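Local coordinates for protein protease VP4 (Blotched snakehead virus, PDB 2GEF) that probably cleaves the viral structural polyprotein as a birnavirus protease, using a catalytic dyad of a serine nucleophile and a lysine general base, at residues A13-L18 and G39-T44; S43-Y48 and G170-R175. All blocks are in the same frame, centred on the assembly; numbering follows the deposited sequence.

Contact 1 (A13-L18 and G39-T44); sequences AYKQPL and GDNHST
Ala13 and Lys15 grip Ser43 between them in a short parallel beta pairing: Ser43 N donates to Ala13 O at 2.9 Å, and Lys15 N donates to Ser43 O at 3.0 Å. Both bonds are nearly straight, with N-H...O angles of 175° and 172°. The pairing adds the brief segment 14-15 to the start of strand 43-52, in a mixed sheet of the VP4 protease, just after the turn that follows strand 31-38. A CA-H...O contact reinforces it, Tyr14 CA lying 3.4 Å from Ser43 O. Tyr14 and Ser43 send their side chains to the same face of the sheet, where the Tyr14 ring reaches helix 170-178 at Leu172. On the Thr44 side, Pro17 CG touches Thr44 CB at 4.1 Å, the two side chains meeting at a slant, while Met129 also packs on Thr44. At the exposed margin, Lys15 and His42 cross at about a right angle. Lys15 CG lies anti to its carbonyl carbon (chi1 -58°), and beyond it the extended chain rises away from the imidazole plane. Lys15 CB sits in that plane at the CD2 edge, and Lys15 CG, just off it, approaches His42 CD2 most closely, at 3.3 Å.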
loop_
_atom_site.group_PDB
_atom_site.type_symbol
_atom_site.label_atom_id
_atom_site.label_comp_id
_atom_site.label_asym_id
_atom_site.label_seq_id
_atom_site.Cartn_x
_atom_site.Cartn_y
_atom_site.Cartn_z
ATOM N N ALA A 13 -7.665 -12.186 -15.680
ATOM C CA ALA A 13 -8.298 -11.040 -16.397
ATOM C C ALA A 13 -8.268 -9.814 -15.473
ATOM O O ALA A 13 -8.884 -9.839 -14.464
ATOM C CB ALA A 13 -9.692 -11.395 -16.923
ATOM N N TYR A 14 -7.439 -8.833 -15.750
ATOM C CA TYR A 14 -7.248 -7.620 -14.894
ATOM C C TYR A 14 -7.995 -6.387 -15.379
ATOM O O TYR A 14 -7.972 -6.020 -16.547
ATOM C CB TYR A 14 -5.700 -7.395 -14.478
ATOM C CG TYR A 14 -5.153 -5.969 -14.303
ATOM C CD1 TYR A 14 -5.574 -5.193 -13.287
ATOM C CD2 TYR A 14 -4.209 -5.434 -15.182
ATOM C CE1 TYR A 14 -5.214 -3.866 -13.132
ATOM C CE2 TYR A 14 -3.758 -4.073 -15.036
ATOM C CZ TYR A 14 -4.262 -3.263 -13.962
ATOM O OH TYR A 14 -3.891 -1.817 -13.703
ATOM N N LYS A 15 -8.750 -5.779 -14.454
ATOM C CA LYS A 15 -9.345 -4.456 -14.638
ATOM C C LYS A 15 -8.866 -3.457 -13.581
ATOM O O LYS A 15 -8.384 -3.803 -12.470
ATOM C CB LYS A 15 -10.828 -4.537 -14.526
ATOM C CG LYS A 15 -11.467 -5.477 -15.498
ATOM C CD LYS A 15 -12.877 -5.038 -15.708
ATOM C CE LYS A 15 -13.648 -6.082 -16.416
ATOM N NZ LYS A 15 -15.006 -5.549 -16.934
ATOM N N GLN A 16 -8.979 -2.185 -13.945
ATOM C CA GLN A 16 -8.629 -1.181 -13.009
ATOM C C GLN A 16 -9.956 -0.880 -12.327
ATOM O O GLN A 16 -11.014 -0.994 -12.943
ATOM C CB GLN A 16 -8.051 0.033 -13.693
ATOM C CG GLN A 16 -8.291 0.108 -15.179
ATOM C CD GLN A 16 -7.155 -0.602 -15.950
ATOM O OE1 GLN A 16 -7.395 -1.650 -16.610
ATOM N NE2 GLN A 16 -5.916 -0.043 -15.865
ATOM N N PRO A 17 -9.910 -0.674 -11.023
ATOM C CA PRO A 17 -11.017 -0.153 -10.305
ATOM C C PRO A 17 -11.523 1.161 -10.945
ATOM O O PRO A 17 -10.737 2.050 -11.292
ATOM C CB PRO A 17 -10.413 0.088 -8.925
ATOM C CG PRO A 17 -9.449 -0.980 -8.794
ATOM C CD PRO A 17 -8.805 -1.039 -10.134
ATOM N N LEU A 18 -12.820 1.234 -11.175
ATOM C CA LEU A 18 -13.452 2.511 -11.364
ATOM C C LEU A 18 -13.433 3.051 -9.921
ATOM O O LEU A 18 -13.895 2.346 -8.979
ATOM C CB LEU A 18 -14.868 2.330 -11.961
ATOM C CG LEU A 18 -16.215 3.093 -11.815
ATOM C CD1 LEU A 18 -16.410 4.185 -12.878
ATOM C CD2 LEU A 18 -17.231 1.968 -12.047
ATOM N N GLY A 39 -12.286 -11.780 -8.254
ATOM C CA GLY A 39 -13.616 -12.471 -8.308
ATOM C C GLY A 39 -13.686 -13.508 -9.457
ATOM O O GLY A 39 -12.664 -13.769 -10.159
ATOM N N ASP A 40 -14.876 -14.081 -9.644
ATOM C CA ASP A 40 -15.248 -14.878 -10.810
ATOM C C ASP A 40 -15.086 -13.787 -11.877
ATOM O O ASP A 40 -15.246 -12.647 -11.555
ATOM C CB ASP A 40 -16.782 -15.284 -10.763
ATOM C CG ASP A 40 -17.223 -15.836 -9.459
ATOM O OD1 ASP A 40 -16.402 -16.354 -8.672
ATOM O OD2 ASP A 40 -18.460 -15.743 -9.232
ATOM N N ASN A 41 -14.712 -14.009 -13.094
ATOM C CA ASN A 41 -14.781 -12.764 -13.973
ATOM C C ASN A 41 -13.544 -11.935 -14.085
ATOM O O ASN A 41 -12.923 -11.955 -15.111
ATOM C CB ASN A 41 -15.971 -11.802 -13.589
ATOM C CG ASN A 41 -16.123 -10.584 -14.576
ATOM O OD1 ASN A 41 -15.588 -9.479 -14.347
ATOM N ND2 ASN A 41 -16.875 -10.795 -15.663
ATOM N N HIS A 42 -13.177 -11.210 -13.014
ATOM C CA HIS A 42 -11.993 -10.319 -12.999
ATOM C C HIS A 42 -11.198 -10.189 -11.644
ATOM O O HIS A 42 -11.705 -10.424 -10.578
ATOM C CB HIS A 42 -12.341 -8.944 -13.688
ATOM C CG HIS A 42 -12.921 -7.932 -12.759
ATOM N ND1 HIS A 42 -13.771 -8.272 -11.728
ATOM C CD2 HIS A 42 -12.691 -6.599 -12.624
ATOM C CE1 HIS A 42 -14.041 -7.189 -11.003
ATOM N NE2 HIS A 42 -13.423 -6.156 -11.546
ATOM N N SER A 43 -9.954 -9.784 -11.777
ATOM C CA SER A 43 -9.055 -9.390 -10.746
ATOM C C SER A 43 -8.832 -7.896 -10.873
ATOM O O SER A 43 -9.020 -7.347 -11.960
ATOM C CB SER A 43 -7.698 -10.103 -10.866
ATOM O OG SER A 43 -7.932 -11.509 -11.046
ATOM N N THR A 44 -8.463 -7.277 -9.729
ATOM C CA THR A 44 -8.191 -5.876 -9.599
ATOM C C THR A 44 -6.795 -5.649 -8.948
ATOM O O THR A 44 -6.365 -6.456 -8.238
ATOM C CB THR A 44 -9.333 -5.113 -8.667
ATOM O OG1 THR A 44 -9.390 -5.741 -7.350
ATOM C CG2 THR A 44 -10.727 -5.186 -9.314
#

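Contact 2 (S43-Y48 and G170-R175); sequences STSELY and GNLKAR
Ser45 meets Leu172 twice where strand 43-48 passes helix 170-175, by its hydroxyl at the backbone carbonyl and by CB at the leucine CG. The strand points Ser45 at the helix, with OG anti to the backbone N (chi1 -174°), and the hydroxyl donates to the main-chain carbonyl of Leu172. The OG to O separation of 2.5 Å is very short for a hydrogen bond, and its exact length is doubtful. Ser45 CB also lies near Leu172 O, at 3.2 Å.

Leu172 adds the apolar half of the contact. Its CB sets off neither toward the strand nor away from it, but CG, anti to the backbone N (chi1 179°), brings the branch round to it. CG then rests 3.9 Å from Ser45 CB, CD1 approaches the same carbon, and CD2 reaches along the strand to Thr44 O at 4.1 Å and to Ser43 CB at 4.3 Å. Leu12 also packs on Leu172.

The segment axes come within 7.1 Å at a crossing angle of -55°. Lys173 follows directly after the carbonyl that accepts from Ser45, its CA 3.8 Å from Ser45 OG, while its CB starts away from the strand. Its long side chain passes Pro34 and Val36 of strand 31-38 to the nucleophile Ser136, and NZ has a weak hydrogen bond to Thr156 OG1. The contact therefore ties to the sheet the helix that bears the general base of the Ser/Lys dyad, the catalytic site of this peptidase family S50 enzyme.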
loop_
_atom_site.group_PDB
_atom_site.type_symbol
_atom_site.label_atom_id
_atom_site.label_comp_id
_atom_site.label_asym_id
_atom_site.label_seq_id
_atom_site.Cartn_x
_atom_site.Cartn_y
_atom_site.Cartn_z
ATOM N N SER A 43 -9.954 -9.784 -11.777
ATOM C CA SER A 43 -9.055 -9.390 -10.746
ATOM C C SER A 43 -8.832 -7.896 -10.873
ATOM O O SER A 43 -9.020 -7.347 -11.960
ATOM C CB SER A 43 -7.698 -10.103 -10.866
ATOM O OG SER A 43 -7.932 -11.509 -11.046
ATOM N N THR A 44 -8.463 -7.277 -9.729
ATOM C CA THR A 44 -8.191 -5.876 -9.599
ATOM C C THR A 44 -6.795 -5.649 -8.948
ATOM O O THR A 44 -6.365 -6.456 -8.238
ATOM C CB THR A 44 -9.333 -5.113 -8.667
ATOM O OG1 THR A 44 -9.390 -5.741 -7.350
ATOM C CG2 THR A 44 -10.727 -5.186 -9.314
ATOM N N SER A 45 -6.154 -4.527 -9.260
ATOM C CA SER A 45 -4.894 -4.076 -8.655
ATOM C C SER A 45 -5.086 -2.574 -8.646
ATOM O O SER A 45 -5.439 -1.936 -9.742
ATOM C CB SER A 45 -3.738 -4.399 -9.654
ATOM O OG SER A 45 -2.542 -4.129 -9.101
ATOM N N GLU A 46 -4.773 -1.984 -7.507
ATOM C CA GLU A 46 -4.991 -0.538 -7.239
ATOM C C GLU A 46 -3.895 -0.091 -6.280
ATOM O O GLU A 46 -3.508 -0.858 -5.442
ATOM C CB GLU A 46 -6.223 -0.519 -6.309
ATOM C CG GLU A 46 -7.237 0.377 -6.593
ATOM C CD GLU A 46 -8.521 -0.050 -5.868
ATOM O OE1 GLU A 46 -8.806 -1.286 -5.706
ATOM O OE2 GLU A 46 -9.261 0.855 -5.443
ATOM N N LEU A 47 -3.578 1.197 -6.188
ATOM C CA LEU A 47 -2.887 1.761 -4.971
ATOM C C LEU A 47 -3.782 2.266 -3.940
ATOM O O LEU A 47 -4.868 2.690 -4.208
ATOM C CB LEU A 47 -1.986 2.875 -5.409
ATOM C CG LEU A 47 -0.908 2.298 -6.345
ATOM C CD1 LEU A 47 -0.082 3.513 -6.709
ATOM C CD2 LEU A 47 -0.020 1.196 -5.838
ATOM N N TYR A 48 -3.324 2.155 -2.721
ATOM C CA TYR A 48 -3.877 2.775 -1.517
ATOM C C TYR A 48 -2.716 3.490 -0.868
ATOM O O TYR A 48 -1.553 3.127 -1.097
ATOM C CB TYR A 48 -4.418 1.735 -0.506
ATOM C CG TYR A 48 -5.792 1.101 -0.776
ATOM C CD1 TYR A 48 -6.146 0.575 -2.022
ATOM C CD2 TYR A 48 -6.695 1.003 0.223
ATOM C CE1 TYR A 48 -7.404 -0.012 -2.242
ATOM C CE2 TYR A 48 -7.946 0.451 0.007
ATOM C CZ TYR A 48 -8.315 -0.046 -1.193
ATOM O OH TYR A 48 -9.657 -0.625 -1.254
ATOM N N GLY A 170 3.158 -10.168 -7.237
ATOM C CA GLY A 170 4.062 -9.085 -7.614
ATOM C C GLY A 170 3.782 -8.425 -8.987
ATOM O O GLY A 170 3.682 -7.244 -9.154
ATOM N N ASN A 171 3.766 -9.213 -10.015
ATOM C CA ASN A 171 3.359 -8.758 -11.293
ATOM C C ASN A 171 2.027 -7.994 -11.446
ATOM O O ASN A 171 1.933 -7.038 -12.141
ATOM C CB ASN A 171 3.278 -9.989 -12.170
ATOM C CG ASN A 171 3.283 -9.595 -13.586
ATOM O OD1 ASN A 171 2.334 -8.936 -14.061
ATOM N ND2 ASN A 171 4.408 -9.801 -14.241
ATOM N N LEU A 172 0.956 -8.467 -10.858
ATOM C CA LEU A 172 -0.255 -7.718 -10.871
ATOM C C LEU A 172 -0.184 -6.435 -9.977
ATOM O O LEU A 172 -0.824 -5.403 -10.315
ATOM C CB LEU A 172 -1.389 -8.644 -10.331
ATOM C CG LEU A 172 -2.822 -8.121 -10.201
ATOM C CD1 LEU A 172 -3.312 -7.869 -11.532
ATOM C CD2 LEU A 172 -3.677 -9.285 -9.521
ATOM N N LYS A 173 0.488 -6.577 -8.823
ATOM C CA LYS A 173 0.848 -5.425 -7.979
ATOM C C LYS A 173 1.596 -4.358 -8.697
ATOM O O LYS A 173 1.142 -3.211 -8.544
ATOM C CB LYS A 173 1.493 -5.786 -6.627
ATOM C CG LYS A 173 0.565 -6.301 -5.722
ATOM C CD LYS A 173 1.374 -6.985 -4.549
ATOM C CE LYS A 173 0.463 -7.892 -3.833
ATOM N NZ LYS A 173 0.072 -7.336 -2.574
ATOM N N ALA A 174 2.593 -4.696 -9.569
ATOM C CA ALA A 174 3.421 -3.722 -10.285
ATOM C C ALA A 174 2.540 -2.933 -11.246
ATOM O O ALA A 174 2.717 -1.694 -11.413
ATOM C CB ALA A 174 4.498 -4.449 -11.127
ATOM N N ARG A 175 1.555 -3.603 -11.867
ATOM C CA ARG A 175 0.629 -2.872 -12.700
ATOM C C ARG A 175 0.088 -1.608 -12.019
ATOM O O ARG A 175 -0.025 -0.630 -12.610
ATOM C CB ARG A 175 -0.559 -3.761 -13.102
ATOM C CG ARG A 175 -0.205 -4.970 -13.814
ATOM C CD ARG A 175 0.288 -4.599 -15.187
ATOM N NE ARG A 175 0.325 -5.785 -16.018
ATOM C CZ ARG A 175 0.236 -5.790 -17.344
ATOM N NH1 ARG A 175 0.104 -4.622 -18.062
ATOM N NH2 ARG A 175 0.286 -6.990 -17.937
#

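How the contacts relate
The two contacts, with centres about 10 Å apart, meet on strand 43-52 and share Ser43 and Thr44. Along the chain, segment 13-18 comes first, then 39-44 running into 43-48, and 170-175 much later, so contact 2 joins regions 122 residues apart. Contact 1 extends the sheet at its margin, whereas contact 2 sets a helix across it in the interior. Tyr14 bridges them, its CE1 lying 3.8 Å from Ser45 CB and its CE2 3.8 Å from Arg175 CB. The N-terminal region thus packs against both the strand and the helix carrying Lys173. The side chains of Tyr14 and Lys173 are about 10 Å apart, so contact 1 is near the dyad without being part of it.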